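PDB 6HUZ: coenzyme F420-dependent N(5),N(10)-methenyltetrahydromethanopterin reductase-related protein from Desulfurobacterium thermolithotrophum DSM 11699, which is a bacterial [Fe]-hydrogenase paralog, HmdII, that binds the iron-guanylylpyridinol cofactor and uses tetrahydrofolate derivatives as substrates. Local coordinates for residues T144-A149 and V202-I207; A36-K41 and T187-Y192; A217-K222 and Q281-T286. All blocks are in the same frame, centred on the assembly; numbering follows the deposited sequence.

Contact 1: T144-A149 and V202-I207. With GUE (5,10-Methenyltetrahydrofolate), chain C.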
loop_
_atom_site.group_PDB
_atom_site.type_symbol
_atom_site.label_atom_id
_atom_site.label_comp_id
_atom_site.label_asym_id
_atom_site.label_seq_id
_atom_site.Cartn_x
_atom_site.Cartn_y
_atom_site.Cartn_z
ATOM N N THR A 144 5.291 -18.094 -16.021
ATOM C CA THR A 144 6.570 -17.535 -15.586
ATOM C C THR A 144 7.459 -18.566 -14.933
ATOM O O THR A 144 7.000 -19.589 -14.440
ATOM C CB THR A 144 6.377 -16.400 -14.456
ATOM O OG1 THR A 144 5.850 -16.945 -13.226
ATOM C CG2 THR A 144 5.478 -15.232 -14.878
ATOM N N MET A 145 8.760 -18.262 -14.910
ATOM C CA MET A 145 9.752 -19.074 -14.228
ATOM C C MET A 145 10.559 -17.989 -13.534
ATOM O O MET A 145 11.740 -17.813 -13.793
ATOM C CB MET A 145 10.576 -19.949 -15.190
ATOM C CG MET A 145 9.848 -21.258 -15.576
ATOM S SD MET A 145 9.512 -22.445 -14.243
ATOM C CE MET A 145 11.085 -23.069 -13.930
ATOM N N HIS A 146 9.870 -17.231 -12.648
ATOM C CA HIS A 146 10.465 -16.122 -11.925
ATOM C C HIS A 146 11.328 -16.681 -10.783
ATOM O O HIS A 146 10.801 -17.292 -9.854
ATOM C CB HIS A 146 9.380 -15.173 -11.409
ATOM C CG HIS A 146 9.917 -13.850 -10.984
ATOM N ND1 HIS A 146 11.063 -13.753 -10.216
ATOM C CD2 HIS A 146 9.432 -12.606 -11.211
ATOM C CE1 HIS A 146 11.231 -12.461 -9.987
ATOM N NE2 HIS A 146 10.286 -11.735 -10.583
ATOM N N PRO A 147 12.665 -16.481 -10.873
ATOM C CA PRO A 147 13.559 -16.996 -9.823
ATOM C C PRO A 147 13.418 -16.322 -8.464
ATOM O O PRO A 147 13.784 -16.950 -7.470
ATOM C CB PRO A 147 14.958 -16.794 -10.405
ATOM C CG PRO A 147 14.822 -15.732 -11.418
ATOM C CD PRO A 147 13.411 -15.749 -11.926
ATOM N N ALA A 148 12.932 -15.053 -8.432
ATOM C CA ALA A 148 12.724 -14.239 -7.203
ATOM C C ALA A 148 14.011 -14.395 -6.391
ATOM O O ALA A 148 14.008 -14.675 -5.187
ATOM C CB ALA A 148 11.524 -14.781 -6.417
ATOM N N ALA A 149 15.121 -14.291 -7.122
ATOM C CA ALA A 149 16.491 -14.479 -6.630
ATOM C C ALA A 149 17.375 -14.462 -7.872
ATOM O O ALA A 149 16.849 -14.445 -8.990
ATOM C CB ALA A 149 16.619 -15.868 -5.941
ATOM N N VAL A 202 5.521 -10.025 -5.733
ATOM C CA VAL A 202 6.128 -10.991 -4.799
ATOM C C VAL A 202 7.575 -11.332 -5.191
ATOM O O VAL A 202 8.425 -11.421 -4.306
ATOM C CB VAL A 202 5.258 -12.272 -4.655
ATOM C CG1 VAL A 202 5.989 -13.354 -3.844
ATOM C CG2 VAL A 202 3.895 -11.942 -3.997
ATOM N N GLY A 203 7.842 -11.550 -6.478
ATOM C CA GLY A 203 9.173 -11.939 -6.979
ATOM C C GLY A 203 10.225 -10.879 -7.271
ATOM O O GLY A 203 11.426 -11.099 -7.035
ATOM N N ASP A 204 9.805 -9.752 -7.835
ATOM C CA ASP A 204 10.695 -8.632 -8.187
ATOM C C ASP A 204 11.344 -7.984 -6.969
ATOM O O ASP A 204 11.033 -8.315 -5.828
ATOM C CB ASP A 204 9.901 -7.507 -8.877
ATOM C CG ASP A 204 9.251 -7.886 -10.175
ATOM O OD1 ASP A 204 9.504 -9.032 -10.671
ATOM O OD2 ASP A 204 8.491 -7.059 -10.706
ATOM N N MET A 205 12.237 -7.035 -7.240
ATOM C CA MET A 205 12.935 -6.279 -6.220
ATOM C C MET A 205 11.955 -5.590 -5.250
ATOM O O MET A 205 12.341 -5.383 -4.103
ATOM C CB MET A 205 13.883 -5.266 -6.855
ATOM C CG MET A 205 13.205 -4.363 -7.842
ATOM S SD MET A 205 14.381 -3.090 -8.326
ATOM C CE MET A 205 13.429 -2.286 -9.776
ATOM N N GLY A 206 10.711 -5.277 -5.687
ATOM C CA GLY A 206 9.704 -4.671 -4.803
ATOM C C GLY A 206 9.239 -5.552 -3.654
ATOM O O GLY A 206 8.428 -5.129 -2.824
ATOM N N ILE A 207 9.751 -6.779 -3.558
ATOM C CA ILE A 207 9.379 -7.651 -2.452
ATOM C C ILE A 207 9.752 -6.931 -1.139
ATOM O O ILE A 207 9.151 -7.198 -0.129
ATOM C CB ILE A 207 10.053 -9.038 -2.553
ATOM C CG1 ILE A 207 9.668 -9.968 -1.369
ATOM C CG2 ILE A 207 11.612 -8.962 -2.685
ATOM C CD1 ILE A 207 8.158 -10.255 -1.149
HETATM N N1 GUE C . 15.576 -10.469 -5.311
HETATM C C2 GUE C . 14.307 -10.697 -5.747
HETATM N N3 GUE C . 13.852 -10.265 -6.928
HETATM C C4 GUE C . 14.594 -9.592 -7.791
HETATM C C6 GUE C . 18.353 -8.979 -8.011
HETATM C "C1'" GUE C . 18.255 -4.025 -12.132
HETATM C "C2'" GUE C . 17.087 -4.089 -11.361
HETATM C "C3'" GUE C . 16.954 -5.059 -10.362
HETATM C "C4'" GUE C . 17.976 -5.994 -10.133
HETATM C "C5'" GUE C . 19.130 -5.937 -10.931
HETATM O O4 GUE C . 14.106 -9.234 -8.885
HETATM C C4A GUE C . 15.998 -9.333 -7.407
HETATM N N5 GUE C . 16.951 -8.595 -8.112
HETATM C C7 GUE C . 18.647 -8.833 -6.523
HETATM N N8 GUE C . 17.718 -9.591 -5.691
HETATM C C8A GUE C . 16.444 -9.812 -6.098
HETATM N N2 GUE C . 13.478 -11.364 -4.907
HETATM C C9 GUE C . 19.015 -7.764 -8.680
HETATM N N10 GUE C . 17.851 -7.042 -9.187
HETATM C "C6'" GUE C . 19.263 -4.957 -11.913
HETATM C C11 GUE C . 18.413 -2.980 -13.216
HETATM O O11 GUE C . 17.707 -1.983 -13.225
HETATM N N GUE C . 19.322 -3.186 -14.178
HETATM C CA GUE C . 19.427 -2.328 -15.359
HETATM C C GUE C . 19.306 -3.121 -16.645
HETATM O OX1 GUE C . 19.645 -4.333 -16.655
HETATM O OX2 GUE C . 18.863 -2.564 -17.673
HETATM C CB GUE C . 20.709 -1.488 -15.340
HETATM C CG GUE C . 21.573 -1.703 -14.091
HETATM C CD GUE C . 22.905 -0.966 -14.156
HETATM O OE1 GUE C . 23.274 -0.322 -13.136
HETATM O OE2 GUE C . 23.590 -1.041 -15.211
HETATM C C1 GUE C . 16.742 -7.517 -8.763
#

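Contact 2: A36-K41 and T187-Y192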
loop_
_atom_site.group_PDB
_atom_site.type_symbol
_atom_site.label_atom_id
_atom_site.label_comp_id
_atom_site.label_asym_id
_atom_site.label_seq_id
_atom_site.Cartn_x
_atom_site.Cartn_y
_atom_site.Cartn_z
ATOM N N ALA A 36 19.929 -22.616 -17.057
ATOM C CA ALA A 36 20.208 -23.595 -18.144
ATOM C C ALA A 36 21.061 -24.752 -17.648
ATOM O O ALA A 36 20.736 -25.900 -17.888
ATOM C CB ALA A 36 20.919 -22.900 -19.297
ATOM N N VAL A 37 22.168 -24.451 -16.975
ATOM C CA VAL A 37 23.060 -25.472 -16.430
ATOM C C VAL A 37 22.279 -26.402 -15.495
ATOM O O VAL A 37 22.429 -27.629 -15.576
ATOM C CB VAL A 37 24.274 -24.813 -15.726
ATOM C CG1 VAL A 37 24.939 -25.775 -14.733
ATOM C CG2 VAL A 37 25.296 -24.327 -16.766
ATOM N N GLU A 38 21.439 -25.839 -14.618
ATOM C CA GLU A 38 20.658 -26.661 -13.697
ATOM C C GLU A 38 19.678 -27.573 -14.418
ATOM O O GLU A 38 19.535 -28.720 -14.020
ATOM C CB GLU A 38 19.889 -25.769 -12.685
ATOM C CG GLU A 38 20.816 -25.211 -11.623
ATOM C CD GLU A 38 20.265 -24.078 -10.769
ATOM O OE1 GLU A 38 21.077 -23.488 -10.020
ATOM O OE2 GLU A 38 19.049 -23.772 -10.843
ATOM N N PHE A 39 18.980 -27.061 -15.451
ATOM C CA PHE A 39 18.002 -27.879 -16.187
ATOM C C PHE A 39 18.769 -28.985 -16.952
ATOM O O PHE A 39 18.309 -30.129 -17.034
ATOM C CB PHE A 39 17.166 -26.990 -17.159
ATOM C CG PHE A 39 16.314 -25.881 -16.550
ATOM C CD1 PHE A 39 15.555 -26.106 -15.415
ATOM C CD2 PHE A 39 16.261 -24.623 -17.134
ATOM C CE1 PHE A 39 14.770 -25.085 -14.862
ATOM C CE2 PHE A 39 15.478 -23.611 -16.580
ATOM C CZ PHE A 39 14.732 -23.854 -15.456
ATOM N N ALA A 40 19.948 -28.643 -17.489
ATOM C CA ALA A 40 20.787 -29.591 -18.217
ATOM C C ALA A 40 21.287 -30.674 -17.251
ATOM O O ALA A 40 21.290 -31.862 -17.600
ATOM C CB ALA A 40 21.958 -28.858 -18.864
ATOM N N LYS A 41 21.680 -30.284 -16.018
ATOM C CA LYS A 41 22.160 -31.270 -15.034
ATOM C C LYS A 41 21.031 -32.239 -14.649
ATOM O O LYS A 41 21.299 -33.418 -14.441
ATOM C CB LYS A 41 22.759 -30.595 -13.791
ATOM C CG LYS A 41 24.187 -30.110 -14.014
ATOM C CD LYS A 41 24.630 -29.160 -12.913
ATOM C CE LYS A 41 26.136 -29.088 -12.797
ATOM N NZ LYS A 41 26.609 -27.715 -12.473
ATOM N N THR A 187 15.067 -29.622 -10.449
ATOM C CA THR A 187 16.315 -28.931 -10.121
ATOM C C THR A 187 16.449 -28.620 -8.629
ATOM O O THR A 187 17.304 -27.806 -8.242
ATOM C CB THR A 187 16.465 -27.700 -11.048
ATOM O OG1 THR A 187 15.344 -26.830 -10.932
ATOM C CG2 THR A 187 16.621 -28.117 -12.502
ATOM N N GLY A 188 15.620 -29.289 -7.816
ATOM C CA GLY A 188 15.594 -29.152 -6.362
ATOM C C GLY A 188 15.008 -27.846 -5.863
ATOM O O GLY A 188 15.255 -27.469 -4.717
ATOM N N LYS A 189 14.221 -27.144 -6.694
ATOM C CA LYS A 189 13.620 -25.862 -6.299
ATOM C C LYS A 189 12.174 -26.039 -5.919
ATOM O O LYS A 189 11.490 -26.858 -6.504
ATOM C CB LYS A 189 13.651 -24.851 -7.459
ATOM C CG LYS A 189 14.961 -24.752 -8.191
ATOM C CD LYS A 189 16.087 -24.326 -7.311
ATOM C CE LYS A 189 17.299 -24.059 -8.154
ATOM N NZ LYS A 189 18.536 -24.039 -7.348
ATOM N N GLU A 190 11.689 -25.248 -4.960
ATOM C CA GLU A 190 10.303 -25.299 -4.544
ATOM C C GLU A 190 9.481 -24.597 -5.632
ATOM O O GLU A 190 9.870 -23.522 -6.056
ATOM C CB GLU A 190 10.170 -24.517 -3.214
ATOM C CG GLU A 190 8.802 -24.599 -2.554
ATOM C CD GLU A 190 8.495 -25.950 -1.952
ATOM O OE1 GLU A 190 7.342 -26.421 -2.088
ATOM O OE2 GLU A 190 9.415 -26.540 -1.343
ATOM N N ALA A 191 8.359 -25.174 -6.083
ATOM C CA ALA A 191 7.494 -24.500 -7.086
ATOM C C ALA A 191 6.391 -23.674 -6.347
ATOM O O ALA A 191 5.508 -24.255 -5.713
ATOM C CB ALA A 191 6.824 -25.531 -7.973
ATOM N N TYR A 192 6.425 -22.341 -6.437
ATOM C CA TYR A 192 5.396 -21.521 -5.781
ATOM C C TYR A 192 4.406 -21.068 -6.851
ATOM O O TYR A 192 4.735 -20.201 -7.653
ATOM C CB TYR A 192 6.030 -20.302 -5.090
ATOM C CG TYR A 192 6.808 -20.643 -3.838
ATOM C CD1 TYR A 192 6.196 -21.289 -2.765
ATOM C CD2 TYR A 192 8.143 -20.291 -3.710
ATOM C CE1 TYR A 192 6.901 -21.575 -1.599
ATOM C CE2 TYR A 192 8.862 -20.593 -2.560
ATOM C CZ TYR A 192 8.239 -21.228 -1.505
ATOM O OH TYR A 192 8.965 -21.532 -0.381
HETATM O O HOH W 1 16.641 -24.489 -12.050
HETATM O O HOH W 2 21.119 -25.419 -8.106
#

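Contact 3: A217-K222 and Q281-T286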
loop_
_atom_site.group_PDB
_atom_site.type_symbol
_atom_site.label_atom_id
_atom_site.label_comp_id
_atom_site.label_asym_id
_atom_site.label_seq_id
_atom_site.Cartn_x
_atom_site.Cartn_y
_atom_site.Cartn_z
ATOM N N ALA A 217 1.180 -4.614 8.281
ATOM C CA ALA A 217 -0.284 -4.753 8.386
ATOM C C ALA A 217 -0.622 -5.828 9.392
ATOM O O ALA A 217 -1.615 -5.698 10.113
ATOM C CB ALA A 217 -0.887 -5.117 7.044
ATOM N N ILE A 218 0.176 -6.897 9.442
ATOM C CA ILE A 218 -0.115 -7.959 10.407
ATOM C C ILE A 218 0.236 -7.427 11.799
ATOM O O ILE A 218 -0.485 -7.700 12.750
ATOM C CB ILE A 218 0.649 -9.248 10.072
ATOM C CG1 ILE A 218 0.250 -9.760 8.665
ATOM C CG2 ILE A 218 0.388 -10.316 11.142
ATOM C CD1 ILE A 218 -1.254 -9.947 8.450
ATOM N N GLU A 219 1.307 -6.652 11.909
ATOM C CA GLU A 219 1.659 -6.103 13.209
ATOM C C GLU A 219 0.510 -5.201 13.705
ATOM O O GLU A 219 0.102 -5.309 14.853
ATOM C CB GLU A 219 2.978 -5.325 13.141
ATOM C CG GLU A 219 3.407 -4.808 14.508
ATOM C CD GLU A 219 4.870 -4.422 14.604
ATOM O OE1 GLU A 219 5.144 -3.265 14.993
ATOM O OE2 GLU A 219 5.741 -5.273 14.298
ATOM N N TYR A 220 -0.036 -4.354 12.827
ATOM C CA TYR A 220 -1.135 -3.461 13.186
ATOM C C TYR A 220 -2.395 -4.281 13.514
ATOM O O TYR A 220 -3.154 -3.924 14.402
ATOM C CB TYR A 220 -1.381 -2.438 12.056
ATOM C CG TYR A 220 -2.737 -1.803 12.143
ATOM C CD1 TYR A 220 -3.061 -0.952 13.199
ATOM C CD2 TYR A 220 -3.719 -2.077 11.196
ATOM C CE1 TYR A 220 -4.328 -0.392 13.311
ATOM C CE2 TYR A 220 -5.001 -1.535 11.311
ATOM C CZ TYR A 220 -5.298 -0.695 12.371
ATOM O OH TYR A 220 -6.560 -0.169 12.496
ATOM N N TYR A 221 -2.620 -5.377 12.812
ATOM C CA TYR A 221 -3.776 -6.220 13.099
ATOM C C TYR A 221 -3.635 -6.801 14.523
ATOM O O TYR A 221 -4.611 -6.823 15.282
ATOM C CB TYR A 221 -3.845 -7.369 12.057
ATOM C CG TYR A 221 -4.687 -8.533 12.506
ATOM C CD1 TYR A 221 -6.052 -8.554 12.281
ATOM C CD2 TYR A 221 -4.118 -9.617 13.160
ATOM C CE1 TYR A 221 -6.838 -9.617 12.700
ATOM C CE2 TYR A 221 -4.895 -10.684 13.591
ATOM C CZ TYR A 221 -6.258 -10.675 13.367
ATOM O OH TYR A 221 -7.049 -11.720 13.767
ATOM N N LYS A 222 -2.426 -7.287 14.893
ATOM C CA LYS A 222 -2.239 -7.859 16.255
ATOM C C LYS A 222 -2.444 -6.790 17.352
ATOM O O LYS A 222 -3.060 -7.079 18.376
ATOM C CB LYS A 222 -0.853 -8.509 16.378
ATOM C CG LYS A 222 -0.784 -9.892 15.724
ATOM C CD LYS A 222 0.576 -10.179 15.123
ATOM C CE LYS A 222 1.695 -10.178 16.129
ATOM N NZ LYS A 222 2.933 -9.600 15.555
ATOM N N GLN A 281 5.780 -4.969 19.100
ATOM C CA GLN A 281 5.730 -4.114 17.915
ATOM C C GLN A 281 7.116 -3.816 17.331
ATOM O O GLN A 281 7.487 -2.647 17.246
ATOM C CB GLN A 281 5.014 -2.793 18.242
ATOM C CG GLN A 281 3.553 -2.969 18.570
ATOM C CD GLN A 281 2.887 -1.643 18.793
ATOM O OE1 GLN A 281 2.495 -1.316 19.913
ATOM N NE2 GLN A 281 2.736 -0.844 17.739
ATOM N N PRO A 282 7.879 -4.842 16.895
ATOM C CA PRO A 282 9.223 -4.587 16.312
ATOM C C PRO A 282 9.257 -3.617 15.131
ATOM O O PRO A 282 10.103 -2.744 15.093
ATOM C CB PRO A 282 9.672 -5.972 15.828
ATOM C CG PRO A 282 8.461 -6.833 15.891
ATOM C CD PRO A 282 7.572 -6.283 16.924
ATOM N N LEU A 283 8.371 -3.791 14.154
ATOM C CA LEU A 283 8.372 -2.885 13.008
ATOM C C LEU A 283 7.969 -1.465 13.373
ATOM O O LEU A 283 8.585 -0.533 12.875
ATOM C CB LEU A 283 7.456 -3.415 11.897
ATOM C CG LEU A 283 7.961 -4.647 11.154
ATOM C CD1 LEU A 283 6.915 -5.152 10.179
ATOM C CD2 LEU A 283 9.267 -4.365 10.425
ATOM N N THR A 284 6.956 -1.270 14.244
ATOM C CA THR A 284 6.544 0.107 14.590
ATOM C C THR A 284 7.736 0.834 15.201
ATOM O O THR A 284 8.129 1.946 14.790
ATOM C CB THR A 284 5.396 0.101 15.621
ATOM O OG1 THR A 284 4.326 -0.734 15.187
ATOM C CG2 THR A 284 4.856 1.502 15.891
ATOM N N VAL A 285 8.344 0.172 16.180
ATOM C CA VAL A 285 9.500 0.757 16.852
ATOM C C VAL A 285 10.659 1.015 15.878
ATOM O O VAL A 285 11.288 2.078 15.927
ATOM C CB VAL A 285 9.892 -0.171 18.011
ATOM C CG1 VAL A 285 11.344 0.008 18.373
ATOM C CG2 VAL A 285 8.991 0.073 19.220
ATOM N N THR A 286 10.938 0.057 14.993
ATOM C CA THR A 286 12.015 0.217 14.032
ATOM C C THR A 286 11.678 1.356 13.071
ATOM O O THR A 286 12.549 2.151 12.738
ATOM C CB THR A 286 12.276 -1.107 13.289
ATOM O OG1 THR A 286 12.745 -2.064 14.233
ATOM C CG2 THR A 286 13.348 -0.984 12.213
#

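Contact 1: T144-A149 and V202-I207
His146 and Asp204 are joined by one direct hydrogen bond, His146 NE2 donating its N-H to Asp204 OD1 at 2.8 Å. The carboxylate oxygen lies in the ring plane and is met nearly along its C-O bond, with ring and carboxylate turned by 30°. Ala148 N donates to His146 ND1 (2.9 Å), also at the ring edge, so the imidazole is held at both nitrogens and its rotation is fixed. The other oxygen of Asp204, OD2, bonds to Ser200 and to Gln238 of the second subunit.

The other contacts between the two segments are made by C-H groups. Gly203 CA sits over one face of the His146 ring in a CH-pi contact, 3.9 Å from the centroid; the absence of a side chain lets the backbone come this close. Ala148 CA points a C-H at Gly203 O (3.4 Å).

That same carbonyl faces the substrate: GUE N2 donates to Gly203 O at 3.0 Å, while Met205 SD packs on the aminobenzoyl ring. Thr230, Ser270 and Ser273 of the second subunit also bind the ligand.

The loop between strands 141-144 and 158-163 brings His146 to the iron-guanylylpyridinol cofactor, Gly203 ends helix 196-203, and Leu160 of strand 158-163 packs against His146 and Ala148.

Contact 2: A36-K41 and T187-Y192
The Schellman motif that ends helix 174-186 carries Thr187 and Lys189, on either side of Gly188, against Glu38 and Phe39 of helix 32-41. Gly188, with positive phi, is the C-prime residue of that motif; Lys189 N returns to Ala184 O and Gly188 N to Thr185 O. One methyl group makes the packing: Thr187 CG2 rests 3.3 Å from the backbone oxygen Glu38 O and meets Phe39 CD1 obliquely at 3.7 Å. The polar part is a long salt bridge, Glu38 OE2 to Lys189 NZ at 3.5 Å, in which the two side chains cross at about a right angle. The Lys189 chain bends at its second torsion (chi2 -61°), bringing CE to 3.2 Å from Glu38 OE2, with NZ next to it.

Two waters complete the polar link. The first spends its hydrogens on Glu38 OE2 (2.8 Å) and Thr187 OG1; the second accepts from Lys189 NZ (3.0 Å) and donates weakly to Glu38 OE1. Thr187 OG1 also bonds to Leu183 O, and Lys189 NZ to His156 O. An alanine in place of Glu38 would probably leave Lys189 without its charge mate across the contact and each water without its carboxylate partner.

Phe39, together with Ala36 and Ala40, packs on Val46 of strand 45-49. Helix 32-41 lies in the beta-alpha-beta crossover between the parallel neighbouring strands 2-6 and 45-49, the opening unit of a Rossmann-like domain.

Contact 3: A217-K222 and Q281-T286
Glu219, midway along helix 207-228, sets its carboxylate against the N-terminal first turn of helix 282-292. With CG anti to the backbone N (chi1 -177°) and the rest of the chain extended, the carboxylate is carried across to a helix whose local axis passes 9.8 Å away at 111°. Leu283 N donates to Glu219 OE2 at 3.0 Å, on the syn lone pair. Glu219 OE1 takes two bonds from one residue: Thr284 N at 2.8 Å, on the syn side but tilted out of the carboxylate plane, and Thr284 OG1 at 2.7 Å, on the anti lone pair. Three bonds therefore grip the buried carboxylate and hold it from turning.

Both helices belong to the helical part that follows the Rossmann-like domain, where the second subunit also packs. First-turn N-H groups have no carbonyl of a preceding turn to bind; here an acidic side chain from another helix supplies the acceptors. Its negative charge would probably be favoured by the positive end of the helix dipole.

Gln281 occupies the N-cap position, its CA 3.1 Å from Glu219 OE1. Its NE2 donates to Thr284 OG1 at 3.0 Å, so that hydroxyl receives one bond while giving another to the carboxylate. Gln281 is tied to the preceding loop too, OE1 accepting from Leu276 N and Asp277 N and NE2 donating to Met274 O. The Pro282 ring lies beside the carboxylate, CD 3.4 Å from Glu219 OE2. The Leu283 side chain packs on Ala215 of its own chain and on Thr286 of the second subunit.

How the contacts relate
Contact 2 belongs to the Rossmann-like part of the chain, contact 3 to the helical part that follows, and contact 1 joins the two. Along the sequence the first two alternate: 36-41, 144-149, 187-192, then 202-207. Contact 3 opens only after both have closed. The centres of contacts 1 and 2 are 16 Å apart, and they touch where Met145 CE packs 4.0 Å from Phe39 CZ; strand 190-195 also leads straight into helix 196-203. Contact 3 lies 25 Å from contact 1 and 36 Å from contact 2, centre to centre. Helices 196-203 and 207-228 join contact 1 to contact 3, and Met205 meets Tyr220 of the second subunit, linking the substrate site to dimer packing.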